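Local atomic coordinates of ethylbenzene dehydrogenase alpha-subunit (Aromatoleum aromaticum, PDB entry 2IVF), a protein that is the alpha-subunit of a molybdenum and iron-sulfur protein of the molybdopterin oxidoreductase family. Residues Ser263-Leu268 / Asn286-Ala291; Gly275-Val280 / Ala292-Pro297; Asp242-Ala247 / Arg439-Ile444; Ala478-Tyr483 / Pro664-Pro669. All coordinates share one frame; numbering follows the deposited sequence.

Contact 1: Ser263-Leu268 / Asn286-Ala291; sequences SSYHFL and NPTTPA. With MGD (2-amino-5,6-dimercapto-7-methyl-3,7,8a,9-tetrahydro-8-oxa-1,3,9,10-tetraaza-anthracen-4-one guanosine dinucleotide), chain M.
Tyr265 and Leu268 of helix 265-274 pack on Thr288 and Ala291 of the loop between strands 277-281 and 294-296. In that loop Asn286 turns to the ligand, its ND2 donating to MGD O3' (3.0 Å, 143° at the hydrogen). OD1 of the same amide accepts the backbone N of Thr288 at 3.0 Å from above the carbonyl plane, an Asx turn within the type I turn Asn286-Thr289. Pro287 reaches the helix through water: one molecule donates to Pro287 O at 2.6 Å and to Tyr265 OH at 2.9 Å. Thr288 slides past Tyr265 in the opposite direction and crosses Leu268 at about a right angle; its CG2 lies 3.9 Å from Leu268 CD2, while its OG1 is taken by Asn256 and Ser258. Thr289 closes the turn, N and OG1 both donating to Asn286 O. Pro290 brushes the phenol oxygen with CB. Ala291 then sets its methyl obliquely to the Tyr265 ring, CB 3.3 Å from OH, and 3.9 Å from Leu268 CD2. With CG anti to the backbone N (chi1 179°), Tyr265 extends its ring to these partners. Apolar packing and a bridging water thus join helix to loop, and the Asx turn holds the Asn286 amide by its oxygen while its nitrogen grips the ligand.

Contact 2: Gly275-Val280 / Ala292-Pro297; sequences GAEVVV and ADLHVP
Val279 and Val280 pair with Leu294 and His295 as parallel neighbours, strands 277-280 and 294-296 running with axes 4.8 Å apart at closest approach and at 30° to each other. Both backbone polar atoms of Val280 bond to the neighbouring strand: its N donates to Leu294 O at 2.9 Å, and its O accepts Val296 N at 2.8 Å. Two residues earlier Val278 O takes two donors: Asp293 N lies 2.7 Å from Val278 O. The other, Leu294 N, is 3.2 Å from Val278 O. The carboxylate of Asp293 extends this backbone pairing, OD2 accepting Val278 N almost straight (2.9 Å, 171°) on its anti side. With chi1 at -63° CG sits beside the backbone N of Asp293, which brings OD2 in line with the N-H of Val278. On one face of the sheet the Val279 and Leu294 side chains run alongside each other in the same direction, and Val279 CG1 presses on Val296 CG2 at a tight 3.4 Å. Towards the other face Val280 CG2 meets the methyl CB of Ala292 at 3.6 Å, and the His295 ring brings its edge, CD2 foremost, to Val280 O in the ring plane. Asp293 has further partners: Arg272 pairs with OD1, and Arg317 of the beta-subunit pairs with OD2. OD2 thus joins a backbone amide to a charge of the neighbouring subunit, which should stabilise the ionised carboxylate; Asp293 ties on the beta-subunit just before strand 294-296, the outermost strand, within this chain, of the four-stranded parallel sheet.

Contact 3: Asp242-Ala247 / Arg439-Ile444; sequences DNLLDA and RTCSYI
Cys441 is the centre of the apolar contacts between strand 440-444 and the 3-10 turn 242-246. Its CB rests against the methyl CB of Ala247 at 3.7 Å, and its sulfur reaches back along the turn to Leu244 CD2 at 3.9 Å. The sulfur extends anti to the backbone N (chi1 -169°), which sends it away from Ala247 and over the side chains of the turn. Leu244 does not set out toward the strand, but its CD2 branch comes up to the thiol. Among polar groups, Asn243 brings its amide nitrogen to the same sulfur, ND2 lying 3.6 Å from SG. The amide is held by other partners, OD1 accepting from Gly475 N and ND2 donating to Thr476 O, so its orientation is set by the loop that follows helix 454-467. Contacts with the backbone close the end of the interface: the CG methylene of Arg439 lies 3.8 Å from Asp246 O, and Ala247 C stands 3.7 Å from Arg439 O. Beyond CG the arginine chain bends twice and leaves the turn, its NH1 donating to Pro474 O. Within the turn, backbone bonds of the i to i+3 kind, such as Asp246 N to Asn243 O at 2.9 Å, shape it so that the side chains of Asn243, Leu244 and Ala247 all meet Cys441. Between these two segments the contact is van der Waals packing round one buried thiol, flanked by an amide satisfied by a third segment, while the strands pair through backbone bonds just beyond, from Arg439 and Cys441 to Leu249.

Contact 4: Ala478-Tyr483 / Pro664-Pro669; sequences AFAWAY and PCSGNP
Ala482 and Ser666 link two irregular segments by a backbone bond, Ser666 N donating to Ala482 O at 3.0 Å; the donor lies nearly along the C=O axis (171°), although the N-H itself points less directly at the oxygen (143°). The backbones are closer at Tyr483 and Cys665, whose CA atoms are 4.3 Å apart. Here Tyr483 engages through its CB, which lies 3.4 Å from Pro664 O and 3.7 Å from Cys665 CB, while the ring leads away from the other segment and lays CE2 over the rim of one face of the Trp481 indole. Cys665 CB also meets Ala482 O at 3.4 Å. Its SG, placed between the backbone N and the carbonyl carbon (chi1 63°), faces Ala480 and takes a weak hydrogen bond from Gly667 N, 3.6 Å long, which ties the start of the bend in 664-669. Ser666 points at Ala480, OG 3.5 Å from its CB; that hydroxyl is bonded to Tyr239 O. Ala480 in turn gives its O to Trp87 NE1, so both loops are held by further parts of the chain. Trp481 turns its CB away from Cys665 and Ser666, stacks on His236, and comes within about 6 Å (side chain to metal) of the molybdenum atom. Loop 478-483 thus carries Trp481 to the surroundings of the molybdenum in this member of the molybdopterin oxidoreductase family, and the buried, non-repetitive loop 664-669 packs on its neighbours Ala480, Ala482 and Tyr483.

Overall arrangement
Contacts 2 and 3 belong to one parallel four-stranded sheet, contact 2 at its outermost strand 294-296 and contact 3 at the opposite one, 440-444; their centres are 12 Å apart. Contact 1 lies over the sheet: Leu268 touches Val278 and Leu244, and Phe267 packs on Asp242 and Leu245. Contact 4 continues from contact 3, Ile444 N probably bonding to Ala478 O, and returns to contact 1, where Ser263 and Ser264 probably bond to the Asn668 amide. Only contacts 2 and 4 do not touch. Contact 1 gives MGD one hydrogen bond, from Asn286; the side chain of Val280 is about 6 Å from that ligand, and that of Trp481 in contact 4 about 6 Å from the molybdenum.

Contact 1: Ser263-Leu268 / Asn286-Ala291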
# COMPACT_ATOMS: atom_id res chain seq x y z
N SER A 263 -0.04 -8.45 3.35
CA SER A 263 -0.81 -9.41 4.15
C SER A 263 -0.01 -10.66 4.41
O SER A 263 -0.27 -11.31 5.42
CB SER A 263 -2.16 -9.79 3.52
OG SER A 263 -2.01 -10.38 2.26
N SER A 264 0.94 -11.00 3.53
CA SER A 264 1.67 -12.26 3.68
C SER A 264 3.17 -12.15 3.59
O SER A 264 3.88 -13.14 3.63
CB SER A 264 1.11 -13.31 2.77
OG SER A 264 -0.21 -13.64 3.22
N TYR A 265 3.65 -10.92 3.53
CA TYR A 265 5.10 -10.64 3.57
C TYR A 265 5.79 -11.41 4.70
O TYR A 265 6.96 -11.88 4.56
CB TYR A 265 5.28 -9.15 3.82
CG TYR A 265 6.69 -8.63 3.93
CD1 TYR A 265 7.36 -8.66 5.13
CD2 TYR A 265 7.28 -7.96 2.88
CE1 TYR A 265 8.61 -8.14 5.26
CE2 TYR A 265 8.56 -7.40 3.02
CZ TYR A 265 9.20 -7.47 4.21
OH TYR A 265 10.43 -6.90 4.45
N HIS A 266 5.09 -11.52 5.81
CA HIS A 266 5.64 -12.19 7.01
C HIS A 266 6.22 -13.57 6.74
O HIS A 266 7.21 -13.97 7.40
CB HIS A 266 4.58 -12.26 8.10
CG HIS A 266 3.47 -13.24 7.84
ND1 HIS A 266 3.52 -14.54 8.28
CD2 HIS A 266 2.24 -13.07 7.30
CE1 HIS A 266 2.38 -15.15 7.98
NE2 HIS A 266 1.59 -14.28 7.36
N PHE A 267 5.63 -14.30 5.80
CA PHE A 267 6.14 -15.64 5.44
C PHE A 267 7.59 -15.54 4.91
O PHE A 267 8.40 -16.41 5.17
CB PHE A 267 5.23 -16.32 4.41
CG PHE A 267 3.93 -16.82 4.97
CD1 PHE A 267 3.90 -17.92 5.81
CD2 PHE A 267 2.74 -16.23 4.61
CE1 PHE A 267 2.73 -18.41 6.33
CE2 PHE A 267 1.52 -16.71 5.12
CZ PHE A 267 1.50 -17.80 5.94
N LEU A 268 7.89 -14.46 4.20
CA LEU A 268 9.26 -14.17 3.77
C LEU A 268 10.20 -13.90 4.95
O LEU A 268 11.24 -14.53 5.05
CB LEU A 268 9.29 -13.03 2.78
CG LEU A 268 10.66 -12.69 2.19
CD1 LEU A 268 11.22 -13.84 1.27
CD2 LEU A 268 10.53 -11.35 1.40
N ASN A 286 15.45 -2.21 -3.03
CA ASN A 286 14.04 -1.86 -3.01
C ASN A 286 13.38 -2.07 -1.63
O ASN A 286 14.06 -2.51 -0.68
CB ASN A 286 13.33 -2.55 -4.21
CG ASN A 286 12.78 -3.94 -3.89
OD1 ASN A 286 13.01 -4.48 -2.82
ND2 ASN A 286 12.07 -4.53 -4.87
N PRO A 287 12.15 -1.62 -1.48
CA PRO A 287 11.48 -1.65 -0.17
C PRO A 287 11.34 -3.01 0.50
O PRO A 287 11.01 -3.05 1.67
CB PRO A 287 10.12 -1.00 -0.44
CG PRO A 287 10.41 -0.07 -1.57
CD PRO A 287 11.34 -0.89 -2.47
N THR A 288 11.60 -4.10 -0.24
CA THR A 288 11.51 -5.47 0.31
C THR A 288 12.85 -5.91 0.92
O THR A 288 12.93 -6.92 1.61
CB THR A 288 10.98 -6.39 -0.80
OG1 THR A 288 9.69 -5.89 -1.23
CG2 THR A 288 10.80 -7.83 -0.34
N THR A 289 13.90 -5.12 0.70
CA THR A 289 15.24 -5.51 1.16
C THR A 289 15.45 -5.62 2.65
O THR A 289 16.42 -6.19 3.07
CB THR A 289 16.33 -4.62 0.53
OG1 THR A 289 16.10 -3.24 0.88
CG2 THR A 289 16.34 -4.85 -1.00
N PRO A 290 14.58 -5.04 3.47
CA PRO A 290 14.72 -5.30 4.92
C PRO A 290 14.56 -6.75 5.32
O PRO A 290 15.05 -7.14 6.39
CB PRO A 290 13.57 -4.50 5.52
CG PRO A 290 13.41 -3.34 4.52
CD PRO A 290 13.56 -4.02 3.21
N ALA A 291 13.86 -7.52 4.49
CA ALA A 291 13.81 -8.97 4.66
C ALA A 291 14.90 -9.78 3.93
O ALA A 291 14.88 -11.00 4.00
CB ALA A 291 12.43 -9.48 4.26
PB MGD M . 5.91 -4.49 -9.02
O1B MGD M . 5.26 -3.63 -7.99
O2B MGD M . 5.86 -3.97 -10.41
O3B MGD M . 5.42 -5.99 -9.08
O3A MGD M . 3.34 -6.23 -7.63
PA MGD M . 4.73 -6.94 -7.96
O1A MGD M . 5.47 -6.98 -6.69
O2A MGD M . 4.49 -8.19 -8.66
O5' MGD M . 7.46 -4.72 -8.64
C5' MGD M . 8.29 -3.58 -8.36
C4' MGD M . 9.76 -3.99 -8.34
O4' MGD M . 10.18 -4.35 -9.65
C3' MGD M . 10.48 -2.69 -8.08
O3' MGD M . 10.66 -2.59 -6.67
C2' MGD M . 11.80 -2.87 -8.83
O2' MGD M . 12.89 -2.95 -7.89
C1' MGD M . 11.61 -4.20 -9.58
N9 MGD M . 12.16 -4.07 -10.95
C8 MGD M . 11.87 -3.16 -11.88
N7 MGD M . 12.54 -3.40 -13.01
C5 MGD M . 13.27 -4.52 -12.78
C6 MGD M . 14.18 -5.29 -13.49
O6 MGD M . 14.56 -5.04 -14.64
N1 MGD M . 14.71 -6.41 -12.86
C2 MGD M . 14.41 -6.81 -11.55
N2 MGD M . 15.01 -7.93 -11.01
N3 MGD M . 13.51 -6.07 -10.89
C4 MGD M . 12.98 -4.95 -11.47
C10 MGD M . 2.39 -6.00 -8.60
C11 MGD M . 1.05 -6.46 -8.09
O11 MGD M . 0.80 -5.77 -6.93
C12 MGD M . -0.10 -6.34 -9.09
S12 MGD M . 0.14 -6.59 -10.82
C13 MGD M . -1.36 -6.04 -8.64
S13 MGD M . -2.66 -5.94 -9.78
C14 MGD M . -1.61 -5.78 -7.20
N15 MGD M . -1.65 -4.30 -7.04
C16 MGD M . -1.28 -3.69 -5.82
C17 MGD M . -1.45 -2.35 -5.59
O17 MGD M . -1.92 -1.58 -6.46
N18 MGD M . -1.03 -1.84 -4.34
C19 MGD M . -0.51 -2.63 -3.36
N19 MGD M . -0.14 -2.04 -2.20
N20 MGD M . -0.33 -3.93 -3.64
C21 MGD M . -0.73 -4.46 -4.81
N22 MGD M . -0.54 -5.81 -5.07
C23 MGD M . -0.40 -6.34 -6.40
O HOH W 1 9.90 -4.11 3.80

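Contact 2: Gly275-Val280 / Ala292-Pro297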
# COMPACT_ATOMS: atom_id res chain seq x y z
N GLY A 275 15.72 -20.13 8.39
CA GLY A 275 17.00 -20.44 7.78
C GLY A 275 17.08 -20.25 6.29
O GLY A 275 18.16 -20.39 5.70
N ALA A 276 15.95 -19.95 5.66
CA ALA A 276 15.93 -19.59 4.26
C ALA A 276 16.81 -18.36 3.95
O ALA A 276 16.85 -17.36 4.70
CB ALA A 276 14.45 -19.40 3.73
N GLU A 277 17.56 -18.45 2.89
CA GLU A 277 18.36 -17.34 2.42
C GLU A 277 17.53 -16.51 1.48
O GLU A 277 16.99 -17.02 0.50
CB GLU A 277 19.58 -17.88 1.72
CG GLU A 277 20.45 -16.89 1.01
CD GLU A 277 21.92 -17.42 0.93
OE1 GLU A 277 22.14 -18.64 1.14
OE2 GLU A 277 22.83 -16.60 0.76
N VAL A 278 17.39 -15.23 1.77
CA VAL A 278 16.47 -14.38 1.00
C VAL A 278 17.26 -13.43 0.15
O VAL A 278 18.09 -12.65 0.64
CB VAL A 278 15.50 -13.62 1.92
CG1 VAL A 278 14.67 -12.60 1.12
CG2 VAL A 278 14.61 -14.66 2.75
N VAL A 279 16.96 -13.49 -1.14
CA VAL A 279 17.61 -12.71 -2.14
C VAL A 279 16.58 -11.82 -2.85
O VAL A 279 15.54 -12.30 -3.30
CB VAL A 279 18.28 -13.56 -3.18
CG1 VAL A 279 19.02 -12.65 -4.18
CG2 VAL A 279 19.19 -14.62 -2.45
N VAL A 280 16.89 -10.53 -2.95
CA VAL A 280 16.05 -9.60 -3.72
C VAL A 280 16.85 -9.22 -4.92
O VAL A 280 17.95 -8.69 -4.77
CB VAL A 280 15.63 -8.34 -2.90
CG1 VAL A 280 15.00 -7.27 -3.78
CG2 VAL A 280 14.65 -8.72 -1.74
N ALA A 292 15.84 -9.11 3.27
CA ALA A 292 16.78 -9.81 2.41
C ALA A 292 18.17 -9.96 3.02
O ALA A 292 18.70 -9.05 3.67
CB ALA A 292 16.88 -9.10 1.07
N ASP A 293 18.75 -11.13 2.79
CA ASP A 293 20.17 -11.37 3.05
C ASP A 293 21.07 -10.75 1.98
O ASP A 293 22.21 -10.37 2.25
CB ASP A 293 20.43 -12.86 3.17
CG ASP A 293 19.70 -13.48 4.33
OD1 ASP A 293 19.93 -13.04 5.48
OD2 ASP A 293 18.88 -14.37 4.07
N LEU A 294 20.56 -10.69 0.76
CA LEU A 294 21.32 -10.29 -0.39
C LEU A 294 20.45 -9.47 -1.27
O LEU A 294 19.27 -9.79 -1.47
CB LEU A 294 21.73 -11.53 -1.20
CG LEU A 294 22.87 -12.39 -0.62
CD1 LEU A 294 23.01 -13.68 -1.42
CD2 LEU A 294 24.15 -11.60 -0.68
N HIS A 295 21.03 -8.42 -1.76
CA HIS A 295 20.52 -7.69 -2.90
C HIS A 295 21.37 -7.97 -4.11
O HIS A 295 22.62 -7.75 -4.11
CB HIS A 295 20.57 -6.19 -2.56
CG HIS A 295 20.16 -5.32 -3.68
ND1 HIS A 295 20.78 -4.12 -3.92
CD2 HIS A 295 19.26 -5.50 -4.68
CE1 HIS A 295 20.23 -3.56 -4.99
NE2 HIS A 295 19.28 -4.36 -5.45
N VAL A 296 20.70 -8.37 -5.19
CA VAL A 296 21.37 -8.57 -6.46
C VAL A 296 21.00 -7.36 -7.32
O VAL A 296 19.86 -7.25 -7.77
CB VAL A 296 20.93 -9.92 -7.10
CG1 VAL A 296 21.47 -10.04 -8.54
CG2 VAL A 296 21.32 -11.16 -6.21
N PRO A 297 21.95 -6.41 -7.50
CA PRO A 297 21.66 -5.10 -8.05
C PRO A 297 21.73 -5.11 -9.56
O PRO A 297 22.56 -4.44 -10.21
CB PRO A 297 22.72 -4.22 -7.42
CG PRO A 297 23.88 -5.10 -7.27
CD PRO A 297 23.36 -6.50 -7.06

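Contact 3: Asp242-Ala247 / Arg439-Ile444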
# COMPACT_ATOMS: atom_id res chain seq x y z
N ASP A 242 2.84 -19.73 2.38
CA ASP A 242 3.49 -20.58 3.39
C ASP A 242 4.43 -21.60 2.73
O ASP A 242 5.26 -22.18 3.42
CB ASP A 242 2.50 -21.25 4.35
CG ASP A 242 1.43 -22.12 3.64
OD1 ASP A 242 1.40 -22.09 2.38
OD2 ASP A 242 0.59 -22.75 4.33
N ASN A 243 4.36 -21.74 1.39
CA ASN A 243 5.31 -22.56 0.61
C ASN A 243 6.75 -22.06 0.81
O ASN A 243 7.70 -22.86 0.81
CB ASN A 243 4.98 -22.52 -0.87
CG ASN A 243 5.82 -23.50 -1.70
OD1 ASN A 243 5.91 -24.68 -1.38
ND2 ASN A 243 6.41 -23.00 -2.78
N LEU A 244 6.91 -20.77 1.07
CA LEU A 244 8.26 -20.22 1.36
C LEU A 244 8.89 -20.84 2.58
O LEU A 244 10.10 -20.91 2.70
CB LEU A 244 8.20 -18.70 1.58
CG LEU A 244 7.83 -17.74 0.47
CD1 LEU A 244 8.10 -16.29 0.94
CD2 LEU A 244 8.55 -18.09 -0.84
N LEU A 245 8.07 -21.35 3.50
CA LEU A 245 8.61 -21.98 4.68
C LEU A 245 9.28 -23.34 4.40
O LEU A 245 9.97 -23.87 5.26
CB LEU A 245 7.53 -22.16 5.68
CG LEU A 245 6.95 -20.86 6.24
CD1 LEU A 245 5.73 -21.17 7.11
CD2 LEU A 245 8.05 -20.11 7.02
N ASP A 246 9.06 -23.87 3.19
CA ASP A 246 9.73 -25.06 2.71
C ASP A 246 10.91 -24.82 1.76
O ASP A 246 11.52 -25.77 1.30
CB ASP A 246 8.70 -25.95 2.02
CG ASP A 246 7.75 -26.61 3.01
OD1 ASP A 246 8.22 -26.98 4.09
OD2 ASP A 246 6.57 -26.80 2.68
N ALA A 247 11.22 -23.55 1.46
CA ALA A 247 12.29 -23.19 0.59
C ALA A 247 13.53 -22.95 1.44
O ALA A 247 13.43 -22.61 2.63
CB ALA A 247 11.91 -21.94 -0.19
N ARG A 439 16.87 -26.04 -2.21
CA ARG A 439 15.48 -25.95 -2.61
C ARG A 439 15.09 -24.47 -2.73
O ARG A 439 15.13 -23.70 -1.79
CB ARG A 439 14.59 -26.68 -1.60
CG ARG A 439 13.15 -26.71 -1.98
CD ARG A 439 12.89 -27.64 -3.21
NE ARG A 439 13.45 -28.98 -3.08
CZ ARG A 439 12.89 -30.01 -2.47
NH1 ARG A 439 11.70 -29.92 -1.88
NH2 ARG A 439 13.53 -31.18 -2.43
N THR A 440 14.69 -24.09 -3.93
CA THR A 440 14.63 -22.70 -4.32
C THR A 440 13.24 -22.35 -4.84
O THR A 440 12.68 -23.06 -5.64
CB THR A 440 15.65 -22.39 -5.39
OG1 THR A 440 16.99 -22.63 -4.88
CG2 THR A 440 15.45 -20.93 -5.93
N CYS A 441 12.70 -21.28 -4.27
CA CYS A 441 11.39 -20.76 -4.62
C CYS A 441 11.69 -19.31 -5.01
O CYS A 441 12.53 -18.61 -4.38
CB CYS A 441 10.45 -20.81 -3.42
SG CYS A 441 8.72 -20.47 -3.88
N SER A 442 11.00 -18.85 -6.04
CA SER A 442 11.05 -17.49 -6.47
C SER A 442 9.68 -16.85 -6.40
O SER A 442 8.61 -17.51 -6.45
CB SER A 442 11.59 -17.43 -7.92
OG SER A 442 12.83 -18.07 -8.05
N TYR A 443 9.68 -15.53 -6.30
CA TYR A 443 8.50 -14.77 -6.72
C TYR A 443 8.94 -13.78 -7.75
O TYR A 443 9.59 -12.79 -7.43
CB TYR A 443 7.82 -14.04 -5.56
CG TYR A 443 6.43 -13.53 -5.94
CD1 TYR A 443 6.26 -12.25 -6.52
CD2 TYR A 443 5.33 -14.34 -5.81
CE1 TYR A 443 5.00 -11.83 -6.89
CE2 TYR A 443 4.07 -13.91 -6.14
CZ TYR A 443 3.92 -12.65 -6.69
OH TYR A 443 2.66 -12.24 -7.12
N ILE A 444 8.57 -14.08 -8.98
CA ILE A 444 8.66 -13.18 -10.08
C ILE A 444 7.41 -12.33 -10.11
O ILE A 444 6.31 -12.85 -10.32
CB ILE A 444 8.70 -13.93 -11.43
CG1 ILE A 444 9.78 -15.02 -11.41
CG2 ILE A 444 9.00 -12.92 -12.56
CD1 ILE A 444 9.80 -15.86 -12.68

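Contact 4: Ala478-Tyr483 / Pro664-Pro669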
# COMPACT_ATOMS: atom_id res chain seq x y z
N ALA A 478 7.35 -20.09 -8.65
CA ALA A 478 7.88 -18.86 -9.27
C ALA A 478 6.99 -17.63 -9.10
O ALA A 478 7.43 -16.56 -9.35
CB ALA A 478 8.22 -19.08 -10.76
N PHE A 479 5.71 -17.81 -8.77
CA PHE A 479 4.72 -16.78 -8.73
C PHE A 479 3.42 -17.38 -8.18
O PHE A 479 3.38 -18.55 -7.81
CB PHE A 479 4.52 -16.08 -10.09
CG PHE A 479 4.58 -16.99 -11.29
CD1 PHE A 479 3.58 -17.92 -11.57
CD2 PHE A 479 5.62 -16.86 -12.21
CE1 PHE A 479 3.64 -18.70 -12.70
CE2 PHE A 479 5.68 -17.64 -13.34
CZ PHE A 479 4.70 -18.57 -13.59
N ALA A 480 2.35 -16.58 -8.12
CA ALA A 480 1.08 -17.02 -7.60
C ALA A 480 -0.01 -16.70 -8.62
O ALA A 480 -0.78 -15.77 -8.43
CB ALA A 480 0.80 -16.33 -6.31
N TRP A 481 -0.09 -17.51 -9.66
CA TRP A 481 -0.96 -17.20 -10.78
C TRP A 481 -1.90 -18.36 -11.09
O TRP A 481 -2.39 -18.47 -12.18
CB TRP A 481 -0.04 -16.91 -11.96
CG TRP A 481 -0.57 -16.01 -12.99
CD1 TRP A 481 -0.50 -16.18 -14.34
CD2 TRP A 481 -1.24 -14.76 -12.78
NE1 TRP A 481 -1.09 -15.12 -14.98
CE2 TRP A 481 -1.55 -14.24 -14.04
CE3 TRP A 481 -1.60 -14.04 -11.65
CZ2 TRP A 481 -2.21 -13.06 -14.20
CZ3 TRP A 481 -2.25 -12.85 -11.81
CH2 TRP A 481 -2.55 -12.37 -13.07
N ALA A 482 -2.07 -19.26 -10.14
CA ALA A 482 -3.10 -20.29 -10.20
C ALA A 482 -4.30 -19.78 -9.41
O ALA A 482 -4.17 -19.36 -8.27
CB ALA A 482 -2.59 -21.58 -9.60
N TYR A 483 -5.48 -19.78 -10.02
CA TYR A 483 -6.67 -19.40 -9.28
C TYR A 483 -7.93 -19.90 -9.96
O TYR A 483 -7.89 -20.21 -11.14
CB TYR A 483 -6.75 -17.88 -9.16
CG TYR A 483 -6.53 -17.08 -10.44
CD1 TYR A 483 -7.58 -16.79 -11.32
CD2 TYR A 483 -5.26 -16.58 -10.74
CE1 TYR A 483 -7.35 -16.03 -12.50
CE2 TYR A 483 -5.01 -15.83 -11.90
CZ TYR A 483 -6.05 -15.56 -12.78
OH TYR A 483 -5.71 -14.81 -13.88
N PRO A 664 -9.50 -14.83 -4.59
CA PRO A 664 -8.14 -15.23 -4.19
C PRO A 664 -7.41 -16.04 -5.29
O PRO A 664 -8.03 -16.63 -6.22
CB PRO A 664 -8.41 -16.14 -3.00
CG PRO A 664 -9.69 -16.77 -3.34
CD PRO A 664 -10.50 -15.72 -4.00
N CYS A 665 -6.09 -16.14 -5.14
CA CYS A 665 -5.32 -17.07 -5.90
C CYS A 665 -4.58 -17.96 -4.89
O CYS A 665 -4.89 -17.97 -3.69
CB CYS A 665 -4.36 -16.30 -6.77
SG CYS A 665 -3.17 -15.32 -5.82
N SER A 666 -3.63 -18.74 -5.39
CA SER A 666 -2.84 -19.63 -4.55
C SER A 666 -2.19 -18.97 -3.32
O SER A 666 -2.06 -19.63 -2.28
CB SER A 666 -1.76 -20.32 -5.39
OG SER A 666 -0.89 -19.38 -5.98
N GLY A 667 -1.80 -17.70 -3.45
CA GLY A 667 -0.99 -17.03 -2.45
C GLY A 667 -1.65 -17.02 -1.09
O GLY A 667 -1.08 -17.48 -0.12
N ASN A 668 -2.89 -16.49 -1.04
CA ASN A 668 -3.71 -16.46 0.16
C ASN A 668 -4.97 -17.20 -0.25
O ASN A 668 -5.92 -16.58 -0.72
CB ASN A 668 -4.07 -15.04 0.57
CG ASN A 668 -2.96 -14.27 1.21
OD1 ASN A 668 -1.76 -14.63 1.17
ND2 ASN A 668 -3.35 -13.17 1.87
N PRO A 669 -4.95 -18.53 -0.17
CA PRO A 669 -5.89 -19.39 -0.88
C PRO A 669 -7.24 -19.65 -0.17
O PRO A 669 -7.65 -20.80 0.08
CB PRO A 669 -5.10 -20.67 -1.05
CG PRO A 669 -4.24 -20.73 0.20
CD PRO A 669 -3.96 -19.32 0.62